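Side-chain contacts in cellobiose 2-epimerase (PDB 5ZHB), which catalyses the 2-epimerisation of cellobiose, converting the glucose unit at its reducing end to mannose: residues Phe116-Leu121 against Thr194-Val199; Thr122-Tyr125 against Gln129-Glu132. All coordinates share one frame; numbering follows the deposited sequence. Where two conformers were deposited one is given.

Overall arrangement
Both interactions draw on helix 111-128, and their centres lie about 9 Å apart. Interaction 1 joins this helix to helix 183-199 in the buried interior, about 12 Å from the centre of the chain; interaction 2, about 19 Å from that centre, joins its next turn to the connection leading into helix 131-145. Direct contacts link the two: Asn195 ND2 is 3.0 Å from both Glu123 OE1 and Thr122 OG1, probable hydrogen bonds, and Val199 CG1 packs 3.7 Å from Tyr125 CD2. In this family the sugar site lies in the central cavity of the barrel; on these distances from the chain centre, interaction 1 is probably the nearer to it.

Interaction 1 of 2, residues Phe116-Leu121 against Thr194-Val199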
ATOM      1  N   PHE A 116       3.595   7.131   3.258  1.00 19.13           N
ATOM      2  CA  PHE A 116       2.221   6.818   3.615  1.00 18.78           C
ATOM      3  C   PHE A 116       1.512   8.038   4.217  1.00 20.00           C
ATOM      4  O   PHE A 116       0.339   8.212   3.974  1.00 19.79           O
ATOM      5  CB  PHE A 116       2.129   5.546   4.470  1.00 19.77           C
ATOM      6  CG  PHE A 116       1.787   4.369   3.553  1.00 19.63           C
ATOM      7  CD1 PHE A 116       0.528   4.268   2.995  1.00 23.69           C
ATOM      8  CD2 PHE A 116       2.749   3.446   3.173  1.00 22.95           C
ATOM      9  CE1 PHE A 116       0.216   3.269   2.077  1.00 24.75           C
ATOM     10  CE2 PHE A 116       2.443   2.440   2.249  1.00 24.19           C
ATOM     11  CZ  PHE A 116       1.184   2.354   1.709  1.00 23.68           C
ATOM     12  N   GLY A 117       2.214   8.881   4.973  1.00 21.69           N
ATOM     13  CA  GLY A 117       1.633  10.113   5.509  1.00 20.57           C
ATOM     14  C   GLY A 117       1.170  11.061   4.412  1.00 20.90           C
ATOM     15  O   GLY A 117       0.018  11.518   4.412  1.00 20.91           O
ATOM     16  N   VAL A 118       2.046  11.265   3.426  1.00 21.70           N
ATOM     17  CA  VAL A 118       1.705  12.104   2.282  1.00 21.65           C
ATOM     18  C   VAL A 118       0.490  11.561   1.554  1.00 22.55           C
ATOM     19  O   VAL A 118      -0.454  12.308   1.248  1.00 22.44           O
ATOM     20  CB  VAL A 118       2.910  12.219   1.342  1.00 22.36           C
ATOM     21  CG1 VAL A 118       2.536  12.828  -0.004  1.00 20.96           C
ATOM     22  CG2 VAL A 118       4.035  12.969   2.029  1.00 23.07           C
ATOM     23  N   TYR A 119       0.497  10.239   1.302  1.00 23.70           N
ATOM     24  CA  TYR A 119      -0.603   9.599   0.591  1.00 21.83           C
ATOM     25  C   TYR A 119      -1.931   9.808   1.324  1.00 21.76           C
ATOM     26  O   TYR A 119      -2.951  10.109   0.696  1.00 22.10           O
ATOM     27  CB  TYR A 119      -0.294   8.104   0.483  1.00 20.34           C
ATOM     28  CG  TYR A 119      -1.220   7.292  -0.417  1.00 21.27           C
ATOM     29  CD1 TYR A 119      -1.505   7.681  -1.724  1.00 20.60           C
ATOM     30  CD2 TYR A 119      -1.776   6.115   0.026  1.00 21.79           C
ATOM     31  CE1 TYR A 119      -2.297   6.919  -2.561  1.00 22.44           C
ATOM     32  CE2 TYR A 119      -2.604   5.351  -0.786  1.00 23.49           C
ATOM     33  CZ  TYR A 119      -2.851   5.742  -2.094  1.00 22.61           C
ATOM     34  OH  TYR A 119      -3.651   4.948  -2.868  1.00 21.67           O
ATOM     35  N   ALA A 120      -1.949   9.587   2.644  1.00 21.20           N
ATOM     36  CA  ALA A 120      -3.192   9.673   3.407  1.00 21.74           C
ATOM     37  C   ALA A 120      -3.674  11.119   3.606  1.00 20.45           C
ATOM     38  O   ALA A 120      -4.886  11.393   3.509  1.00 20.11           O
ATOM     39  CB  ALA A 120      -3.019   8.972   4.710  1.00 20.12           C
ATOM     40  N   LEU A 121      -2.728  12.018   3.861  1.00 22.49           N
ATOM     41  CA  LEU A 121      -3.036  13.424   4.112  1.00 24.60           C
ATOM     42  C   LEU A 121      -3.569  14.082   2.843  1.00 26.71           C
ATOM     43  O   LEU A 121      -4.503  14.873   2.916  1.00 28.45           O
ATOM     44  CB  LEU A 121      -1.795  14.144   4.644  1.00 29.48           C
ATOM     45  CG  LEU A 121      -1.408  13.840   6.096  1.00 29.36           C
ATOM     46  CD1 LEU A 121       0.006  14.272   6.342  1.00 31.51           C
ATOM     47  CD2 LEU A 121      -2.338  14.512   7.074  1.00 32.18           C
ATOM     48  N   THR A 194       2.163  10.628  -6.486  1.00 25.13           N
ATOM     49  CA  THR A 194       1.045  10.662  -7.428  1.00 22.98           C
ATOM     50  C   THR A 194      -0.157  11.387  -6.825  1.00 25.18           C
ATOM     51  O   THR A 194      -0.765  12.253  -7.477  1.00 25.68           O
ATOM     52  CB  THR A 194       0.658   9.253  -7.855  1.00 22.09           C
ATOM     53  OG1 THR A 194       1.844   8.759  -8.461  1.00 22.42           O
ATOM     54  CG2 THR A 194      -0.466   9.215  -8.875  1.00 22.86           C
ATOM     55  N   ASN A 195      -0.488  11.055  -5.573  1.00 23.83           N
ATOM     56  CA  ASN A 195      -1.661  11.612  -4.908  1.00 21.22           C
ATOM     57  C   ASN A 195      -1.446  13.088  -4.570  1.00 22.91           C
ATOM     58  O   ASN A 195      -2.405  13.892  -4.610  1.00 24.97           O
ATOM     59  CB  ASN A 195      -2.066  10.744  -3.715  1.00 23.91           C
ATOM     60  CG  ASN A 195      -3.558  10.604  -3.567  1.00 23.38           C
ATOM     61  OD1 ASN A 195      -4.276  10.372  -4.554  1.00 24.75           O
ATOM     62  ND2 ASN A 195      -4.060  10.747  -2.343  1.00 25.54           N
ATOM     63  N   LEU A 196      -0.197  13.439  -4.251  1.00 22.94           N
ATOM     64  CA  LEU A 196       0.150  14.814  -3.915  1.00 27.98           C
ATOM     65  C   LEU A 196      -0.046  15.679  -5.162  1.00 30.01           C
ATOM     66  O   LEU A 196      -0.621  16.768  -5.089  1.00 27.58           O
ATOM     67  CB  LEU A 196       1.570  14.895  -3.358  1.00 27.52           C
ATOM     68  CG  LEU A 196       2.072  16.288  -2.943  1.00 27.23           C
ATOM     69  CD1 LEU A 196       1.166  16.994  -1.938  1.00 25.89           C
ATOM     70  CD2 LEU A 196       3.471  16.208  -2.384  1.00 27.11           C
ATOM     71  N   TYR A 197       0.387  15.162  -6.319  1.00 31.27           N
ATOM     72  CA  TYR A 197       0.321  15.924  -7.561  1.00 28.12           C
ATOM     73  C   TYR A 197      -1.136  16.141  -7.975  1.00 33.60           C
ATOM     74  O   TYR A 197      -1.459  17.166  -8.570  1.00 37.85           O
ATOM     75  CB  TYR A 197       1.157  15.224  -8.632  1.00 30.25           C
ATOM     76  CG  TYR A 197       1.312  16.085  -9.873  1.00 29.93           C
ATOM     77  CD1 TYR A 197       2.299  17.060  -9.950  1.00 31.90           C
ATOM     78  CD2 TYR A 197       0.390  15.997 -10.913  1.00 35.20           C
ATOM     79  CE1 TYR A 197       2.404  17.883 -11.060  1.00 36.75           C
ATOM     80  CE2 TYR A 197       0.508  16.785 -12.046  1.00 37.00           C
ATOM     81  CZ  TYR A 197       1.510  17.736 -12.109  1.00 40.27           C
ATOM     82  OH  TYR A 197       1.591  18.515 -13.217  1.00 41.90           O
ATOM     83  N   ARG A 198      -2.031  15.201  -7.639  1.00 28.98           N
ATOM     84  CA  ARG A 198      -3.456  15.389  -7.863  1.00 30.79           C
ATOM     85  C   ARG A 198      -3.951  16.642  -7.149  1.00 33.71           C
ATOM     86  O   ARG A 198      -4.924  17.242  -7.563  1.00 32.88           O
ATOM     87  CB  ARG A 198      -4.311  14.210  -7.376  1.00 30.21           C
ATOM     88  CG  ARG A 198      -4.132  12.918  -8.162  1.00 29.44           C
ATOM     89  CD  ARG A 198      -5.075  11.848  -7.622  1.00 31.82           C
ATOM     90  NE  ARG A 198      -5.149  10.654  -8.475  1.00 34.55           N
ATOM     91  CZ  ARG A 198      -4.480   9.508  -8.314  1.00 31.59           C
ATOM     92  NH1 ARG A 198      -3.794   9.235  -7.203  1.00 28.62           N
ATOM     93  NH2 ARG A 198      -4.496   8.647  -9.309  1.00 34.07           N
ATOM     94  N   VAL A 199      -3.321  17.011  -6.040  1.00 34.51           N
ATOM     95  CA  VAL A 199      -3.876  18.045  -5.179  1.00 37.21           C
ATOM     96  C   VAL A 199      -3.040  19.327  -5.214  1.00 37.84           C
ATOM     97  O   VAL A 199      -3.479  20.358  -4.729  1.00 41.07           O
ATOM     98  CB  VAL A 199      -3.912  17.284  -3.838  1.00 38.46           C
ATOM     99  CG1 VAL A 199      -3.225  17.971  -2.672  1.00 43.26           C
ATOM    100  CG2 VAL A 199      -5.307  16.792  -3.534  1.00 38.23           C
TER
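Two helices of the alpha/alpha barrel, 111-128 and 183-199, pack together here through Val118 and Tyr119 on one and Asn195 and Leu196 on the other. The closest CA atoms, those of Tyr119 and Asn195, are 6.0 Å apart. Asn195 ND2 donates to Tyr119 O at 3.3 Å, a bent bond (140° at the hydrogen) that meets a carbonyl lone pair in the carbonyl plane. The same nitrogen probably also donates to Thr122 OG1 and Glu123 OE1; with two hydrogens for three acceptors, at least one must be shared, consistent with the long bond to Tyr119 O. At its other end, Asn195 OD1 accepts from Arg198 NH1 at 2.9 Å, while Arg198 NH2 forms a salt bridge with Asp257; these bonds fix which way round the amide sits. Tyr119, with CG anti to the backbone N (chi1 -171°), sets a ring edge against Asn195: CD1 lies 3.7 Å from Asn195 CB, and ring and amide planes are 58° apart. The phenol oxygen bonds to Arg379 and the ring stacks with Trp57. Replacing Asn195 by an alanine is likely to strip Arg198 NH1 and Glu123 OE1 of this partner, leaving Tyr119 O its bond from Thr122 OG1. Beside the polar pair, Val118 CG1 touches Leu196 CB at 4.1 Å. Buried and joining segments 73 residues apart, the contact is consistent with helix packing in the (alpha/alpha)6 barrel of the six-hairpin clan.

Interaction 2 of 2, residues Thr122-Tyr125 against Gln129-Glu132; sequences TEYY and QNQE
With CG of Tyr125 turned anti to N (chi1 -179°) and Gln129 at a positive phi (61°), the phenol ring lies against the backbone that leaves the helix. Gln129 CA sits over one ring face, 4.0 Å from the centroid and 27° off the normal, a CH-pi contact. Asn130 O comes instead to the ring edge, near its plane, 3.2 Å from Tyr125 CD1. The turn thus wraps from face to edge of a single ring. Its backbone is held as well: Gln129 N donates to Tyr125 O at 2.9 Å, an i to i+4 bond at the C-terminal end of helix 111-128, just where Gln129 leaves helical geometry. Asn130 then occupies the N-cap of helix 131-145. Its OD1 accepts a weak bond from Glu132 N at 2.8 Å and another bond from Ala133 N, satisfying amides of the first turn that have no helical acceptor. Tyr124 CE2 lies 4.3 Å from Asn130 CB, and its hydroxyl is hydrogen-bonded to Asn76 on helix 69-86. The Tyr125 side chain also touches Leu134 of helix 131-145. A positive-phi residue ending one helix, followed at once by an Asn N-cap starting the next, is characteristic of a tight alpha-alpha hairpin, the building element of this barrel.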
ATOM      1  N   THR A 122      -2.997  13.730   1.677  1.00 26.18           N
ATOM      2  CA  THR A 122      -3.481  14.259   0.412  1.00 25.35           C
ATOM      3  C   THR A 122      -4.879  13.725   0.127  1.00 26.17           C
ATOM      4  O   THR A 122      -5.737  14.498  -0.279  1.00 26.84           O
ATOM      5  CB  THR A 122      -2.479  14.023  -0.721  1.00 25.68           C
ATOM      6  OG1 THR A 122      -2.179  12.640  -0.897  1.00 25.65           O
ATOM      7  CG2 THR A 122      -1.184  14.769  -0.463  1.00 24.92           C
ATOM      8  N   GLU A 123      -5.154  12.447   0.431  1.00 24.45           N
ATOM      9  CA  GLU A 123      -6.480  11.904   0.205  1.00 24.91           C
ATOM     10  C   GLU A 123      -7.511  12.613   1.094  1.00 24.88           C
ATOM     11  O   GLU A 123      -8.622  12.935   0.659  1.00 25.37           O
ATOM     12  CB  GLU A 123      -6.502  10.402   0.464  1.00 23.22           C
ATOM     13  CG  GLU A 123      -7.752   9.693  -0.050  1.00 24.94           C
ATOM     14  CD  GLU A 123      -7.882   9.680  -1.573  1.00 26.01           C
ATOM     15  OE1 GLU A 123      -6.926   9.975  -2.325  1.00 25.68           O
ATOM     16  OE2 GLU A 123      -9.014   9.387  -1.989  1.00 25.14           O
ATOM     17  N   TYR A 124      -7.144  12.877   2.350  1.00 24.05           N
ATOM     18  CA  TYR A 124      -8.038  13.568   3.259  1.00 25.66           C
ATOM     19  C   TYR A 124      -8.272  14.980   2.729  1.00 26.64           C
ATOM     20  O   TYR A 124      -9.390  15.491   2.771  1.00 29.43           O
ATOM     21  CB  TYR A 124      -7.417  13.536   4.657  1.00 28.05           C
ATOM     22  CG  TYR A 124      -8.284  14.181   5.729  1.00 28.76           C
ATOM     23  CD1 TYR A 124      -9.437  13.567   6.164  1.00 29.64           C
ATOM     24  CD2 TYR A 124      -7.880  15.352   6.365  1.00 31.03           C
ATOM     25  CE1 TYR A 124     -10.200  14.123   7.177  1.00 33.08           C
ATOM     26  CE2 TYR A 124      -8.642  15.925   7.364  1.00 29.23           C
ATOM     27  CZ  TYR A 124      -9.808  15.312   7.765  1.00 30.80           C
ATOM     28  OH  TYR A 124     -10.587  15.837   8.772  1.00 33.30           O
ATOM     29  N   TYR A 125      -7.218  15.586   2.175  1.00 29.46           N
ATOM     30  CA  TYR A 125      -7.356  16.921   1.624  1.00 32.55           C
ATOM     31  C   TYR A 125      -8.349  16.893   0.459  1.00 36.74           C
ATOM     32  O   TYR A 125      -9.167  17.791   0.315  1.00 36.39           O
ATOM     33  CB  TYR A 125      -5.988  17.464   1.232  1.00 32.84           C
ATOM     34  CG  TYR A 125      -6.072  18.873   0.665  1.00 36.80           C
ATOM     35  CD1 TYR A 125      -6.179  19.981   1.503  1.00 36.32           C
ATOM     36  CD2 TYR A 125      -6.102  19.080  -0.707  1.00 37.47           C
ATOM     37  CE1 TYR A 125      -6.254  21.268   0.981  1.00 38.02           C
ATOM     38  CE2 TYR A 125      -6.202  20.354  -1.237  1.00 41.34           C
ATOM     39  CZ  TYR A 125      -6.258  21.449  -0.394  1.00 40.52           C
ATOM     40  OH  TYR A 125      -6.318  22.685  -0.962  1.00 44.05           O
ATOM     41  N   GLN A 129     -10.510  19.718   1.931  0.50 38.47           N
ATOM     42  CA  GLN A 129      -9.834  20.975   1.655  0.50 41.42           C
ATOM     43  C   GLN A 129      -9.291  21.569   2.951  0.50 41.02           C
ATOM     44  O   GLN A 129      -9.227  22.789   3.087  0.50 42.64           O
ATOM     45  CB  GLN A 129     -10.773  21.976   0.977  0.50 39.36           C
ATOM     46  CG  GLN A 129     -11.344  21.477  -0.343  0.50 36.49           C
ATOM     47  CD  GLN A 129     -10.708  22.147  -1.538  0.50 36.82           C
ATOM     48  OE1 GLN A 129      -9.482  22.302  -1.628  0.50 36.40           O
ATOM     49  NE2 GLN A 129     -11.557  22.601  -2.447  0.50 37.84           N
ATOM     50  N   ASN A 130      -8.922  20.704   3.904  1.00 39.67           N
ATOM     51  CA  ASN A 130      -8.292  21.144   5.134  1.00 38.62           C
ATOM     52  C   ASN A 130      -6.848  21.544   4.846  1.00 40.03           C
ATOM     53  O   ASN A 130      -5.981  20.689   4.645  1.00 36.28           O
ATOM     54  CB  ASN A 130      -8.388  20.083   6.230  1.00 38.87           C
ATOM     55  CG  ASN A 130      -7.748  20.514   7.531  1.00 33.46           C
ATOM     56  OD1 ASN A 130      -6.726  21.203   7.536  1.00 42.83           O
ATOM     57  ND2 ASN A 130      -8.340  20.137   8.648  1.00 35.19           N
ATOM     58  N   GLN A 131      -6.587  22.859   4.924  1.00 39.77           N
ATOM     59  CA  GLN A 131      -5.304  23.440   4.562  1.00 37.78           C
ATOM     60  C   GLN A 131      -4.172  22.906   5.443  1.00 36.10           C
ATOM     61  O   GLN A 131      -3.036  22.794   4.985  1.00 34.62           O
ATOM     62  CB  GLN A 131      -5.362  24.963   4.664  1.00 40.00           C
ATOM     63  CG  GLN A 131      -4.153  25.659   4.049  1.00 44.00           C
ATOM     64  CD  GLN A 131      -3.972  25.350   2.579  1.00 46.73           C
ATOM     65  OE1 GLN A 131      -4.919  25.400   1.782  1.00 45.74           O
ATOM     66  NE2 GLN A 131      -2.747  25.006   2.208  1.00 52.66           N
ATOM     67  N   GLU A 132      -4.487  22.604   6.709  1.00 37.13           N
ATOM     68  CA  GLU A 132      -3.514  22.053   7.637  1.00 39.57           C
ATOM     69  C   GLU A 132      -3.015  20.693   7.117  1.00 35.38           C
ATOM     70  O   GLU A 132      -1.808  20.424   7.072  1.00 34.47           O
ATOM     71  CB  GLU A 132      -4.242  21.986   8.974  1.00 41.34           C
ATOM     72  CG  GLU A 132      -3.356  21.531  10.124  1.00 51.12           C
ATOM     73  CD  GLU A 132      -4.142  21.214  11.385  1.00 54.74           C
ATOM     74  OE1 GLU A 132      -4.803  20.129  11.497  1.00 39.57           O
ATOM     75  OE2 GLU A 132      -4.088  22.126  12.245  1.00 50.66           O
TER